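Long-range contact in ribulose bisphosphate carboxylase (Pyrococcus horikoshii, PDB 2D69), which probably adds carbon dioxide and water to ribulose 1,5-bisphosphate, giving two molecules of 3-phosphoglycerate, as part of an archaeal AMP degradation pathway: residues D13-P21 and S68-E76. Residues are numbered along the deposited sequence; the frame is centred on the assembly and turned at random.
Sequences DFVDLNYEP and SMAKVFYLE
A bend at chi3 (86°) turns the methyl of M69 onto the F14 ring, whose CG lies anti to its own carbonyl carbon (chi1 -68°). M69 CE stands 3.7 Å from the centroid of the F14 ring, close to the ring normal, a CH-pi contact over one face; the sulfur hangs farther off above the same ring, making the pair Met-aromatic as well. A70 O meets the F14 ring at its edge, 3.3 Å from F14 CD1, and this buried carbonyl oxygen has no hydrogen-bonding partner in the model. Beyond this pair the backbones join: V72 N donates to F14 O (2.7 Å, 168° at the hydrogen) and D16 N to V72 O (2.9 Å). Both bonds belong to V72, so V15 and V72 form a single beta bridge. Strand 71-78 is an outermost strand, within this chain, of the mixed sheet in the N-terminal domain of this form III Rubisco; the 13-21 loop lies along the edge away from strand 81-88. A classic beta bulge, in which F73 and Y74 both face K85, lies in the pairing with that strand. The loop then turns back: D16 to Y19 is a type I turn, and D16 OD2 accepts from N18 N in an Asx turn. V15 and V72 lie side by side, their CG2 methyls touching, and farther along L17 CD2 meets L75 CB at 3.8 Å. Past the turn, P21 CG sits over one face of the F73 ring in a CH-pi contact, 3.6 Å from the centroid and almost on the normal. A water within hydrogen-bonding distance of Y19 O (2.7 Å) and F73 O (2.9 Å) links the two backbones. Y19 packs its ring edge near F73 CB, and its hydroxyl is hydrogen-bonded to E25.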
ATOM      1  N   ASP A  13      35.040 -24.008  36.519  1.00 17.52           N
ATOM      2  CA  ASP A  13      35.557 -24.254  35.187  1.00 17.56           C
ATOM      3  C   ASP A  13      35.530 -22.998  34.321  1.00 17.55           C
ATOM      4  O   ASP A  13      36.229 -22.902  33.314  1.00 16.18           O
ATOM      5  CB  ASP A  13      34.771 -25.337  34.491  1.00 18.46           C
ATOM      6  CG  ASP A  13      35.521 -25.898  33.294  1.00 20.56           C
ATOM      7  OD1 ASP A  13      34.860 -26.221  32.290  1.00 20.58           O
ATOM      8  OD2 ASP A  13      36.775 -26.040  33.279  1.00 21.30           O
ATOM      9  N   PHE A  14      34.723 -22.038  34.753  1.00 16.74           N
ATOM     10  CA  PHE A  14      34.660 -20.733  34.113  1.00 16.99           C
ATOM     11  C   PHE A  14      35.757 -19.747  34.576  1.00 17.16           C
ATOM     12  O   PHE A  14      35.860 -18.633  34.052  1.00 17.21           O
ATOM     13  CB  PHE A  14      33.279 -20.156  34.345  1.00 16.53           C
ATOM     14  CG  PHE A  14      32.193 -20.898  33.630  1.00 14.45           C
ATOM     15  CD1 PHE A  14      31.709 -20.447  32.421  1.00 13.47           C
ATOM     16  CD2 PHE A  14      31.623 -22.006  34.178  1.00 12.45           C
ATOM     17  CE1 PHE A  14      30.685 -21.098  31.802  1.00 10.75           C
ATOM     18  CE2 PHE A  14      30.631 -22.676  33.536  1.00 10.01           C
ATOM     19  CZ  PHE A  14      30.171 -22.236  32.345  1.00 11.98           C
ATOM     20  N   VAL A  15      36.597 -20.173  35.516  1.00 17.52           N
ATOM     21  CA  VAL A  15      37.672 -19.341  36.065  1.00 17.44           C
ATOM     22  C   VAL A  15      39.028 -19.841  35.589  1.00 18.50           C
ATOM     23  O   VAL A  15      39.396 -21.005  35.775  1.00 18.34           O
ATOM     24  CB  VAL A  15      37.624 -19.311  37.597  1.00 17.64           C
ATOM     25  CG1 VAL A  15      38.779 -18.454  38.221  1.00 16.84           C
ATOM     26  CG2 VAL A  15      36.263 -18.792  38.041  1.00 17.60           C
ATOM     27  N   ASP A  16      39.748 -18.945  34.930  1.00 19.12           N
ATOM     28  CA  ASP A  16      41.122 -19.181  34.559  1.00 19.71           C
ATOM     29  C   ASP A  16      41.874 -17.863  34.582  1.00 19.94           C
ATOM     30  O   ASP A  16      41.845 -17.106  33.597  1.00 18.42           O
ATOM     31  CB  ASP A  16      41.215 -19.826  33.178  1.00 19.85           C
ATOM     32  CG  ASP A  16      42.652 -20.064  32.752  1.00 21.13           C
ATOM     33  OD1 ASP A  16      42.839 -20.655  31.670  1.00 24.49           O
ATOM     34  OD2 ASP A  16      43.649 -19.651  33.407  1.00 18.54           O
ATOM     35  N   LEU A  17      42.563 -17.613  35.698  1.00 19.88           N
ATOM     36  CA  LEU A  17      43.289 -16.358  35.909  1.00 21.22           C
ATOM     37  C   LEU A  17      44.574 -16.169  35.081  1.00 22.34           C
ATOM     38  O   LEU A  17      45.158 -15.072  35.077  1.00 23.12           O
ATOM     39  CB  LEU A  17      43.557 -16.123  37.409  1.00 20.39           C
ATOM     40  CG  LEU A  17      42.248 -16.014  38.210  1.00 19.78           C
ATOM     41  CD1 LEU A  17      42.513 -15.733  39.669  1.00 17.37           C
ATOM     42  CD2 LEU A  17      41.282 -14.919  37.623  1.00 18.97           C
ATOM     43  N   ASN A  18      44.988 -17.196  34.348  1.00 23.13           N
ATOM     44  CA  ASN A  18      46.044 -17.053  33.334  1.00 23.76           C
ATOM     45  C   ASN A  18      45.534 -16.835  31.890  1.00 24.10           C
ATOM     46  O   ASN A  18      46.335 -16.595  30.984  1.00 24.84           O
ATOM     47  CB  ASN A  18      46.962 -18.275  33.377  1.00 23.40           C
ATOM     48  CG  ASN A  18      47.609 -18.451  34.736  1.00 24.10           C
ATOM     49  OD1 ASN A  18      47.591 -19.528  35.292  1.00 27.35           O
ATOM     50  ND2 ASN A  18      48.157 -17.380  35.281  1.00 24.45           N
ATOM     51  N   TYR A  19      44.226 -16.905  31.680  1.00 23.79           N
ATOM     52  CA  TYR A  19      43.665 -16.711  30.354  1.00 24.02           C
ATOM     53  C   TYR A  19      43.922 -15.297  29.860  1.00 24.97           C
ATOM     54  O   TYR A  19      43.773 -14.329  30.613  1.00 24.89           O
ATOM     55  CB  TYR A  19      42.162 -17.001  30.352  1.00 23.78           C
ATOM     56  CG  TYR A  19      41.499 -16.861  28.990  1.00 22.70           C
ATOM     57  CD1 TYR A  19      40.682 -15.776  28.704  1.00 23.57           C
ATOM     58  CD2 TYR A  19      41.715 -17.796  27.987  1.00 23.69           C
ATOM     59  CE1 TYR A  19      40.047 -15.632  27.436  1.00 22.67           C
ATOM     60  CE2 TYR A  19      41.122 -17.666  26.725  1.00 24.75           C
ATOM     61  CZ  TYR A  19      40.291 -16.573  26.450  1.00 25.11           C
ATOM     62  OH  TYR A  19      39.684 -16.459  25.206  1.00 24.98           O
ATOM     63  N   GLU A  20      44.296 -15.181  28.587  1.00 26.31           N
ATOM     64  CA  GLU A  20      44.576 -13.891  27.957  1.00 27.47           C
ATOM     65  C   GLU A  20      43.555 -13.686  26.841  1.00 27.06           C
ATOM     66  O   GLU A  20      43.644 -14.296  25.780  1.00 27.57           O
ATOM     67  CB  GLU A  20      45.995 -13.858  27.396  1.00 28.64           C
ATOM     68  CG  GLU A  20      47.084 -13.526  28.426  1.00 32.16           C
ATOM     69  CD  GLU A  20      48.484 -13.893  27.933  1.00 35.74           C
ATOM     70  OE1 GLU A  20      49.300 -14.297  28.791  1.00 39.15           O
ATOM     71  OE2 GLU A  20      48.767 -13.794  26.697  1.00 36.62           O
ATOM     72  N   PRO A  21      42.581 -12.824  27.063  1.00 26.90           N
ATOM     73  CA  PRO A  21      41.531 -12.644  26.059  1.00 27.49           C
ATOM     74  C   PRO A  21      42.041 -12.061  24.741  1.00 27.16           C
ATOM     75  O   PRO A  21      42.906 -11.216  24.763  1.00 27.31           O
ATOM     76  CB  PRO A  21      40.523 -11.679  26.725  1.00 27.41           C
ATOM     77  CG  PRO A  21      41.047 -11.329  28.070  1.00 27.66           C
ATOM     78  CD  PRO A  21      42.403 -11.980  28.260  1.00 26.85           C
ATOM     79  N   SER A  68      31.154 -21.180  23.487  1.00 21.79           N
ATOM     80  CA  SER A  68      30.334 -20.088  23.941  1.00 22.19           C
ATOM     81  C   SER A  68      30.585 -19.756  25.434  1.00 22.24           C
ATOM     82  O   SER A  68      29.862 -18.973  25.980  1.00 24.03           O
ATOM     83  CB  SER A  68      28.844 -20.381  23.701  1.00 22.32           C
ATOM     84  OG  SER A  68      28.526 -20.678  22.321  1.00 19.80           O
ATOM     85  N   MET A  69      31.600 -20.339  26.070  1.00 21.04           N
ATOM     86  CA  MET A  69      31.851 -20.138  27.509  1.00 21.66           C
ATOM     87  C   MET A  69      32.525 -18.838  27.803  1.00 20.18           C
ATOM     88  O   MET A  69      33.526 -18.539  27.181  1.00 19.93           O
ATOM     89  CB  MET A  69      32.834 -21.163  28.024  1.00 21.64           C
ATOM     90  CG  MET A  69      32.293 -22.529  28.219  1.00 26.84           C
ATOM     91  SD  MET A  69      33.654 -23.544  28.904  1.00 34.01           S
ATOM     92  CE  MET A  69      33.538 -23.244  30.666  1.00 30.79           C
ATOM     93  N   ALA A  70      32.041 -18.111  28.808  1.00 20.08           N
ATOM     94  CA  ALA A  70      32.716 -16.915  29.280  1.00 19.82           C
ATOM     95  C   ALA A  70      33.838 -17.375  30.218  1.00 19.63           C
ATOM     96  O   ALA A  70      33.811 -18.496  30.729  1.00 19.54           O
ATOM     97  CB  ALA A  70      31.762 -15.989  29.978  1.00 20.55           C
ATOM     98  N   LYS A  71      34.877 -16.564  30.362  1.00 19.74           N
ATOM     99  CA  LYS A  71      36.013 -16.927  31.214  1.00 19.87           C
ATOM    100  C   LYS A  71      36.399 -15.787  32.137  1.00 18.39           C
ATOM    101  O   LYS A  71      36.646 -14.675  31.663  1.00 16.86           O
ATOM    102  CB  LYS A  71      37.210 -17.320  30.353  1.00 20.49           C
ATOM    103  CG  LYS A  71      37.181 -18.784  29.863  1.00 26.26           C
ATOM    104  CD  LYS A  71      37.787 -19.814  30.860  1.00 30.07           C
ATOM    105  CE  LYS A  71      37.438 -21.294  30.490  1.00 32.36           C
ATOM    106  NZ  LYS A  71      35.982 -21.426  29.987  1.00 35.35           N
ATOM    107  N   VAL A  72      36.483 -16.059  33.436  1.00 17.74           N
ATOM    108  CA  VAL A  72      36.996 -15.084  34.396  1.00 17.64           C
ATOM    109  C   VAL A  72      38.504 -15.088  34.282  1.00 17.75           C
ATOM    110  O   VAL A  72      39.129 -16.101  34.560  1.00 18.05           O
ATOM    111  CB  VAL A  72      36.628 -15.422  35.864  1.00 17.43           C
ATOM    112  CG1 VAL A  72      37.161 -14.322  36.796  1.00 18.24           C
ATOM    113  CG2 VAL A  72      35.124 -15.613  36.026  1.00 17.25           C
ATOM    114  N   PHE A  73      39.089 -13.960  33.871  1.00 18.02           N
ATOM    115  CA  PHE A  73      40.524 -13.874  33.655  1.00 18.14           C
ATOM    116  C   PHE A  73      41.279 -12.939  34.621  1.00 18.66           C
ATOM    117  O   PHE A  73      42.533 -12.956  34.675  1.00 19.45           O
ATOM    118  CB  PHE A  73      40.793 -13.514  32.201  1.00 17.23           C
ATOM    119  CG  PHE A  73      40.480 -12.092  31.837  1.00 18.33           C
ATOM    120  CD1 PHE A  73      41.450 -11.101  31.978  1.00 19.26           C
ATOM    121  CD2 PHE A  73      39.217 -11.742  31.328  1.00 16.61           C
ATOM    122  CE1 PHE A  73      41.180  -9.776  31.637  1.00 19.17           C
ATOM    123  CE2 PHE A  73      38.931 -10.417  30.961  1.00 17.43           C
ATOM    124  CZ  PHE A  73      39.912  -9.432  31.109  1.00 19.34           C
ATOM    125  N   TYR A  74      40.515 -12.133  35.358  1.00 18.97           N
ATOM    126  CA  TYR A  74      41.031 -11.225  36.374  1.00 19.60           C
ATOM    127  C   TYR A  74      40.148 -11.300  37.613  1.00 19.36           C
ATOM    128  O   TYR A  74      38.927 -11.252  37.515  1.00 18.44           O
ATOM    129  CB  TYR A  74      41.017  -9.806  35.825  1.00 20.52           C
ATOM    130  CG  TYR A  74      41.376  -8.703  36.802  1.00 21.10           C
ATOM    131  CD1 TYR A  74      42.601  -8.018  36.684  1.00 24.29           C
ATOM    132  CD2 TYR A  74      40.491  -8.305  37.790  1.00 20.58           C
ATOM    133  CE1 TYR A  74      42.935  -6.973  37.536  1.00 25.27           C
ATOM    134  CE2 TYR A  74      40.807  -7.264  38.651  1.00 22.15           C
ATOM    135  CZ  TYR A  74      42.037  -6.599  38.517  1.00 24.59           C
ATOM    136  OH  TYR A  74      42.368  -5.576  39.370  1.00 26.42           O
ATOM    137  N   LEU A  75      40.762 -11.397  38.777  1.00 18.37           N
ATOM    138  CA  LEU A  75      40.014 -11.455  40.023  1.00 19.18           C
ATOM    139  C   LEU A  75      40.861 -10.940  41.178  1.00 19.56           C
ATOM    140  O   LEU A  75      41.844 -11.554  41.521  1.00 20.09           O
ATOM    141  CB  LEU A  75      39.574 -12.891  40.324  1.00 19.18           C
ATOM    142  CG  LEU A  75      38.855 -13.050  41.669  1.00 19.09           C
ATOM    143  CD1 LEU A  75      37.597 -12.152  41.648  1.00 19.26           C
ATOM    144  CD2 LEU A  75      38.475 -14.489  41.979  1.00 16.34           C
ATOM    145  N   GLU A  76      40.486  -9.810  41.760  1.00 20.22           N
ATOM    146  CA  GLU A  76      41.272  -9.207  42.839  1.00 21.13           C
ATOM    147  C   GLU A  76      40.375  -8.542  43.864  1.00 21.24           C
ATOM    148  O   GLU A  76      39.294  -8.076  43.562  1.00 20.17           O
ATOM    149  CB  GLU A  76      42.271  -8.155  42.320  1.00 21.68           C
ATOM    150  CG  GLU A  76      43.192  -8.605  41.179  1.00 24.00           C
ATOM    151  CD  GLU A  76      44.310  -9.548  41.605  1.00 26.84           C
ATOM    152  OE1 GLU A  76      44.435  -9.892  42.807  1.00 28.02           O
ATOM    153  OE2 GLU A  76      45.080  -9.948  40.713  1.00 27.79           O
TER
HETATM  154  O   HOH W   1      44.735 -12.928  32.741  1.00 39.37           O